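Local coordinates for motility protein B (Helicobacter pylori, PDB 3CYP) that probably fastens the torque-generating stator of the bacterial flagellar motor to the cell wall, the part here being its periplasmic OmpA-like domain, at residues I30-K35 with H124-N129; T53-K56 with E60-A63. All coordinates share one frame; numbering follows the deposited sequence.

Interaction 1. Residues I30-K35 with H124-N129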
ATOM      1  N   ILE B  30      14.455  -5.736   7.450  1.00 11.86           N
ATOM      2  CA  ILE B  30      13.960  -5.841   6.076  1.00 12.48           C
ATOM      3  C   ILE B  30      15.028  -5.440   5.078  1.00 13.02           C
ATOM      4  O   ILE B  30      15.202  -6.093   4.054  1.00 13.20           O
ATOM      5  CB  ILE B  30      12.662  -5.078   5.864  1.00 10.76           C
ATOM      6  CG1 ILE B  30      11.546  -5.735   6.648  1.00 12.00           C
ATOM      7  CG2 ILE B  30      12.326  -4.983   4.369  1.00 12.44           C
ATOM      8  CD1 ILE B  30      10.248  -4.932   6.759  1.00 11.09           C
ATOM      9  N   GLN B  31      15.774  -4.380   5.368  1.00 13.40           N
ATOM     10  CA  GLN B  31      16.773  -3.906   4.440  1.00 14.89           C
ATOM     11  C   GLN B  31      17.952  -4.869   4.280  1.00 14.76           C
ATOM     12  O   GLN B  31      18.730  -4.720   3.331  1.00 17.59           O
ATOM     13  CB  GLN B  31      17.228  -2.523   4.876  1.00 15.63           C
ATOM     14  CG  GLN B  31      16.107  -1.536   4.798  1.00 15.13           C
ATOM     15  CD  GLN B  31      16.489  -0.185   5.288  1.00 18.56           C
ATOM     16  OE1 GLN B  31      17.216   0.543   4.599  1.00 20.55           O
ATOM     17  NE2 GLN B  31      15.931   0.211   6.429  1.00 22.93           N
ATOM     18  N   LYS B  32      18.091  -5.826   5.199  1.00 14.83           N
ATOM     19  CA  LYS B  32      19.153  -6.845   5.130  1.00 15.64           C
ATOM     20  C   LYS B  32      18.754  -8.049   4.273  1.00 15.84           C
ATOM     21  O   LYS B  32      19.612  -8.862   3.909  1.00 16.95           O
ATOM     22  CB  LYS B  32      19.508  -7.334   6.537  1.00 16.17           C
ATOM     23  CG  LYS B  32      20.139  -6.260   7.422  1.00 17.61           C
ATOM     24  CD  LYS B  32      20.478  -6.815   8.771  1.00 19.75           C
ATOM     25  CE  LYS B  32      20.915  -5.691   9.728  1.00 21.31           C
ATOM     26  NZ  LYS B  32      22.292  -5.291   9.463  1.00 26.08           N
ATOM     27  N   LEU B  33      17.465  -8.175   3.999  1.00 15.09           N
ATOM     28  CA  LEU B  33      16.944  -9.382   3.311  1.00 14.96           C
ATOM     29  C   LEU B  33      17.291  -9.402   1.838  1.00 14.88           C
ATOM     30  O   LEU B  33      17.512  -8.368   1.201  1.00 15.98           O
ATOM     31  CB  LEU B  33      15.400  -9.451   3.421  1.00 14.92           C
ATOM     32  CG  LEU B  33      14.841  -9.434   4.823  1.00 14.58           C
ATOM     33  CD1 LEU B  33      13.328  -9.559   4.814  1.00 15.41           C
ATOM     34  CD2 LEU B  33      15.478 -10.493   5.741  1.00 15.81           C
ATOM     35  N   PRO B  34      17.277 -10.622   1.249  1.00 16.26           N
ATOM     36  CA  PRO B  34      17.378 -10.748  -0.193  1.00 17.62           C
ATOM     37  C   PRO B  34      16.331  -9.915  -0.886  1.00 17.71           C
ATOM     38  O   PRO B  34      15.176  -9.863  -0.419  1.00 16.81           O
ATOM     39  CB  PRO B  34      17.153 -12.251  -0.414  1.00 18.61           C
ATOM     40  CG  PRO B  34      17.582 -12.890   0.799  1.00 17.18           C
ATOM     41  CD  PRO B  34      17.131 -11.932   1.898  1.00 17.33           C
ATOM     42  N   LYS B  35      16.700  -9.296  -2.006  1.00 18.75           N
ATOM     43  CA  LYS B  35      15.813  -8.452  -2.774  1.00 20.12           C
ATOM     44  C   LYS B  35      14.547  -9.152  -3.234  1.00 19.03           C
ATOM     45  O   LYS B  35      13.526  -8.495  -3.406  1.00 19.40           O
ATOM     46  CB  LYS B  35      16.524  -7.916  -4.017  1.00 22.41           C
ATOM     47  CG  LYS B  35      17.623  -6.944  -3.727  1.00 25.70           C
ATOM     48  CD  LYS B  35      18.316  -6.483  -5.023  1.00 26.90           C
ATOM     49  CE  LYS B  35      18.911  -7.628  -5.866  1.00 31.67           C
ATOM     50  NZ  LYS B  35      20.213  -8.124  -5.357  1.00 35.16           N
ATOM     51  N   HIS B 124      15.680 -16.237   8.420  1.00 19.46           N
ATOM     52  CA  HIS B 124      15.696 -16.784   9.780  1.00 20.28           C
ATOM     53  C   HIS B 124      16.962 -16.309  10.517  1.00 19.94           C
ATOM     54  O   HIS B 124      16.889 -15.884  11.698  1.00 20.15           O
ATOM     55  CB  HIS B 124      15.659 -18.322   9.724  1.00 20.62           C
ATOM     56  CG  HIS B 124      15.510 -18.954  11.067  1.00 22.61           C
ATOM     57  ND1 HIS B 124      15.838 -20.267  11.306  1.00 26.65           N
ATOM     58  CD2 HIS B 124      15.080 -18.452  12.250  1.00 27.84           C
ATOM     59  CE1 HIS B 124      15.624 -20.550  12.579  1.00 28.49           C
ATOM     60  NE2 HIS B 124      15.139 -19.475  13.170  1.00 29.13           N
ATOM     61  N   SER B 125      18.088 -16.323   9.812  1.00 19.42           N
ATOM     62  CA  SER B 125      19.388 -15.963  10.411  1.00 19.83           C
ATOM     63  C   SER B 125      19.365 -14.513  10.797  1.00 20.01           C
ATOM     64  O   SER B 125      19.815 -14.148  11.880  1.00 20.75           O
ATOM     65  CB  SER B 125      20.577 -16.210   9.494  1.00 20.52           C
ATOM     66  OG  SER B 125      20.792 -17.592   9.344  1.00 26.75           O
ATOM     67  N   ILE B 126      18.831 -13.701   9.894  1.00 18.81           N
ATOM     68  CA  ILE B 126      18.778 -12.243  10.079  1.00 18.31           C
ATOM     69  C   ILE B 126      17.865 -11.908  11.244  1.00 18.58           C
ATOM     70  O   ILE B 126      18.202 -11.039  12.083  1.00 18.09           O
ATOM     71  CB  ILE B 126      18.377 -11.542   8.734  1.00 16.87           C
ATOM     72  CG1 ILE B 126      19.572 -11.479   7.788  1.00 16.24           C
ATOM     73  CG2 ILE B 126      17.847 -10.076   8.960  1.00 17.81           C
ATOM     74  CD1 ILE B 126      19.268 -11.170   6.289  1.00 18.71           C
ATOM     75  N   LEU B 127      16.710 -12.564  11.329  1.00 19.31           N
ATOM     76  CA  LEU B 127      15.810 -12.374  12.470  1.00 19.44           C
ATOM     77  C   LEU B 127      16.497 -12.769  13.766  1.00 20.82           C
ATOM     78  O   LEU B 127      16.420 -12.038  14.740  1.00 21.67           O
ATOM     79  CB  LEU B 127      14.550 -13.198  12.316  1.00 19.72           C
ATOM     80  CG  LEU B 127      13.622 -12.628  11.236  1.00 18.39           C
ATOM     81  CD1 LEU B 127      12.538 -13.649  11.014  1.00 20.01           C
ATOM     82  CD2 LEU B 127      13.072 -11.234  11.633  1.00 18.33           C
ATOM     83  N   ASP B 128      17.165 -13.912  13.750  1.00 21.44           N
ATOM     84  CA  ASP B 128      17.957 -14.378  14.901  1.00 23.29           C
ATOM     85  C   ASP B 128      18.992 -13.374  15.354  1.00 23.45           C
ATOM     86  O   ASP B 128      19.109 -13.135  16.560  1.00 25.33           O
ATOM     87  CB  ASP B 128      18.682 -15.664  14.540  1.00 23.72           C
ATOM     88  CG  ASP B 128      17.849 -16.857  14.743  1.00 26.39           C
ATOM     89  OD1 ASP B 128      16.733 -16.710  15.299  1.00 34.21           O
ATOM     90  OD2 ASP B 128      18.318 -17.951  14.368  1.00 34.11           O
ATOM     91  N   ASN B 129      19.754 -12.830  14.413  1.00 23.83           N
ATOM     92  CA  ASN B 129      20.830 -11.885  14.713  1.00 24.35           C
ATOM     93  C   ASN B 129      20.292 -10.625  15.380  1.00 24.65           C
ATOM     94  O   ASN B 129      20.896 -10.082  16.311  1.00 24.44           O
ATOM     95  CB  ASN B 129      21.588 -11.485  13.457  1.00 25.44           C
ATOM     96  CG  ASN B 129      22.365 -12.627  12.845  1.00 26.34           C
ATOM     97  OD1 ASN B 129      22.766 -12.550  11.686  1.00 30.27           O
ATOM     98  ND2 ASN B 129      22.574 -13.681  13.604  1.00 25.02           N
TER
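Lys32 is the first residue after helix 17-30 to meet Ile126 of helix 117-131, and its stem rather than its charge does the touching. Its CB lies 3.9 Å from Ile126 CD1 and about 4.0 Å from Ile126 CG2, while the aliphatic chain runs obliquely across the isoleucine, CD still grazing CG2, and carries the amine away. The backbone takes part too, Lys32 O approaching Ile126 CD1 at 3.3 Å without any hydrogen bond. Lys32 is the third residue of a type I turn from Ile30 to Leu33, closed by Leu33 N to Ile30 O at 3.1 Å; the turn brings the chain out of helix 17-30 and past the helix at the C-terminal end of this OmpA-like fold. Ile126 faces the turn, and its chi2 of 164° stretches CD1 out to it. Next along, Leu33 puts CD2 against both branches of that isoleucine, 3.9 Å from CD1 and 4.0 Å from CG2. Leu33 also packs on Ile123, and Ile126 on Ile29 of helix 17-30. Pro34, the following residue, lies against Asp119 and Lys122, earlier on helix 117-131.

Interaction 2. Residues T53-K56 with E60-A63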
ATOM      1  N   THR B  53     -15.737   6.580  16.762  1.00 40.19           N
ATOM      2  CA  THR B  53     -14.690   6.423  15.750  1.00 40.35           C
ATOM      3  C   THR B  53     -15.130   6.833  14.345  1.00 40.38           C
ATOM      4  O   THR B  53     -16.323   6.916  14.068  1.00 40.53           O
ATOM      5  CB  THR B  53     -14.179   4.964  15.702  1.00 40.18           C
ATOM      6  OG1 THR B  53     -13.012   4.904  14.880  1.00 39.84           O
ATOM      7  CG2 THR B  53     -15.240   4.036  15.136  1.00 39.97           C
ATOM      8  N   ARG B  54     -14.159   7.021  13.448  1.00 40.57           N
ATOM      9  CA  ARG B  54     -14.409   7.704  12.171  1.00 40.69           C
ATOM     10  C   ARG B  54     -14.797   7.034  10.818  1.00 40.00           C
ATOM     11  O   ARG B  54     -14.966   7.823   9.901  1.00 41.63           O
ATOM     12  CB  ARG B  54     -13.289   8.723  11.878  1.00 40.48           C
ATOM     13  CG  ARG B  54     -12.024   8.123  11.325  1.00 40.90           C
ATOM     14  CD  ARG B  54     -11.059   9.207  10.885  1.00 41.77           C
ATOM     15  NE  ARG B  54      -9.677   8.739  10.957  1.00 42.39           N
ATOM     16  CZ  ARG B  54      -9.001   8.179   9.956  1.00 43.97           C
ATOM     17  NH1 ARG B  54      -9.550   8.011   8.754  1.00 44.02           N
ATOM     18  NH2 ARG B  54      -7.752   7.785  10.166  1.00 44.18           N
ATOM     19  N   PHE B  55     -14.947   5.740  10.494  1.00 39.33           N
ATOM     20  CA  PHE B  55     -14.305   4.398  10.712  1.00 37.16           C
ATOM     21  C   PHE B  55     -15.571   3.578  10.697  1.00 36.03           C
ATOM     22  O   PHE B  55     -16.201   3.311  11.733  1.00 36.31           O
ATOM     23  CB  PHE B  55     -13.366   4.039  11.888  1.00 37.22           C
ATOM     24  CG  PHE B  55     -11.891   4.254  11.592  1.00 36.63           C
ATOM     25  CD1 PHE B  55     -10.964   4.289  12.624  1.00 36.36           C
ATOM     26  CD2 PHE B  55     -11.433   4.472  10.296  1.00 35.88           C
ATOM     27  CE1 PHE B  55      -9.611   4.523  12.358  1.00 36.68           C
ATOM     28  CE2 PHE B  55     -10.102   4.722  10.037  1.00 35.98           C
ATOM     29  CZ  PHE B  55      -9.191   4.748  11.064  1.00 34.46           C
ATOM     30  N   LYS B  56     -15.986   3.276   9.475  1.00 34.52           N
ATOM     31  CA  LYS B  56     -17.307   2.741   9.219  1.00 32.99           C
ATOM     32  C   LYS B  56     -17.299   1.227   9.183  1.00 31.65           C
ATOM     33  O   LYS B  56     -18.354   0.592   9.202  1.00 32.52           O
ATOM     34  CB  LYS B  56     -17.860   3.364   7.927  1.00 33.94           C
ATOM     35  CG  LYS B  56     -17.998   4.877   8.061  1.00 35.69           C
ATOM     36  CD  LYS B  56     -18.730   5.521   6.918  1.00 36.05           C
ATOM     37  CE  LYS B  56     -18.909   7.022   7.181  1.00 38.11           C
ATOM     38  NZ  LYS B  56     -19.978   7.634   6.338  1.00 40.46           N
ATOM     39  N   GLU B  60     -11.864  -0.876   7.355  0.50 18.62           N
ATOM     40  CA  GLU B  60     -11.246   0.451   7.203  0.50 18.77           C
ATOM     41  C   GLU B  60     -10.246   0.746   8.310  0.50 18.09           C
ATOM     42  O   GLU B  60      -9.181   1.315   8.053  0.50 17.63           O
ATOM     43  CB  GLU B  60     -12.288   1.576   7.138  0.50 19.14           C
ATOM     44  CG  GLU B  60     -13.202   1.479   5.937  0.50 19.97           C
ATOM     45  CD  GLU B  60     -14.458   2.294   6.116  0.50 20.52           C
ATOM     46  OE1 GLU B  60     -14.346   3.374   6.719  0.50 22.08           O
ATOM     47  OE2 GLU B  60     -15.539   1.860   5.659  0.50 24.84           O
ATOM     48  N   LEU B  61     -10.595   0.391   9.543  1.00 17.54           N
ATOM     49  CA  LEU B  61      -9.675   0.565  10.642  1.00 16.97           C
ATOM     50  C   LEU B  61      -8.428  -0.317  10.470  1.00 15.35           C
ATOM     51  O   LEU B  61      -7.305   0.168  10.649  1.00 15.03           O
ATOM     52  CB  LEU B  61     -10.380   0.243  11.972  1.00 17.41           C
ATOM     53  CG  LEU B  61      -9.508   0.147  13.240  1.00 18.21           C
ATOM     54  CD1 LEU B  61      -8.726   1.428  13.550  1.00 18.74           C
ATOM     55  CD2 LEU B  61     -10.397  -0.313  14.430  1.00 19.30           C
ATOM     56  N   ALA B  62      -8.642  -1.582  10.106  1.00 14.53           N
ATOM     57  CA  ALA B  62      -7.489  -2.508   9.902  1.00 14.05           C
ATOM     58  C   ALA B  62      -6.606  -2.011   8.771  1.00 13.68           C
ATOM     59  O   ALA B  62      -5.373  -2.110   8.815  1.00 13.23           O
ATOM     60  CB  ALA B  62      -7.923  -3.903   9.616  1.00 14.15           C
ATOM     61  N   ALA B  63      -7.244  -1.512   7.724  1.00 14.34           N
ATOM     62  CA  ALA B  63      -6.468  -0.933   6.598  1.00 13.90           C
ATOM     63  C   ALA B  63      -5.614   0.244   6.996  1.00 14.30           C
ATOM     64  O   ALA B  63      -4.436   0.364   6.570  1.00 13.61           O
ATOM     65  CB  ALA B  63      -7.408  -0.501   5.475  1.00 14.63           C
TER
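The ring of Phe55 lies flat over the backbone of Leu61: Leu61 CA sits 4.1 Å from the ring centroid and 5° off the ring normal, a CH-pi contact near the start of helix 58-75 in this OmpA-like domain. Leu61 CB belongs to the same face. With CG anti to the backbone N (chi1 170°), the leucine crosses the phenylalanine at roughly a right angle, CD1 crowded against Phe55 CE1 at 3.4 Å. The peptide leading into Phe55 is built cis but far from planar, a strained backbone that leaves the fine detail of the ring's contacts doubtful. In one of two modelled conformers of Glu60, Lys56 N donates to OE1 over 3.2 Å, 165° at the hydrogen, from well above the carboxylate plane. Lys56 CB rests 3.6 Å from Glu60 OE2.

One layer out, Arg54 lies against the opposite ring face, its CG 3.8 Å above the plane toward the rim, and Phe55 CZ in turn sits over a face of the guanidinium. Arg54 NH2 is hydrogen-bonded to Asn64 OD1. Ser57, just before the helix, accepts from Glu60 N through OG. Asn79 of the second subunit adds a weak hydrogen bond to Glu60 OE1. The phenylalanine is thus packed between helix and arginine, dispersion probably a large part of the attraction, while the two-conformer glutamate probably gives only a partial polar grip.

From the N terminus the chain runs through helix 17-30 into the turn of interaction 1, whose partner, on helix 117-131, comes only near the C-terminal end. The 88 intervening residues include most of the sheet strands, helix 58-75 and helix 100-105, so this contact closes a long excursion. Interaction 2 falls wholly within that excursion: after strand 38-44, the loop at 53-56 folds back onto the start of helix 58-75, closing a tiny loop of three residues. The two therefore nest without crossing. Interaction 1 ties the exit of helix 17-30 to the C-terminal helix, interaction 2 a loop to its following helix. They lie on opposite sides of the chain's centre, their own centres about 32 Å apart.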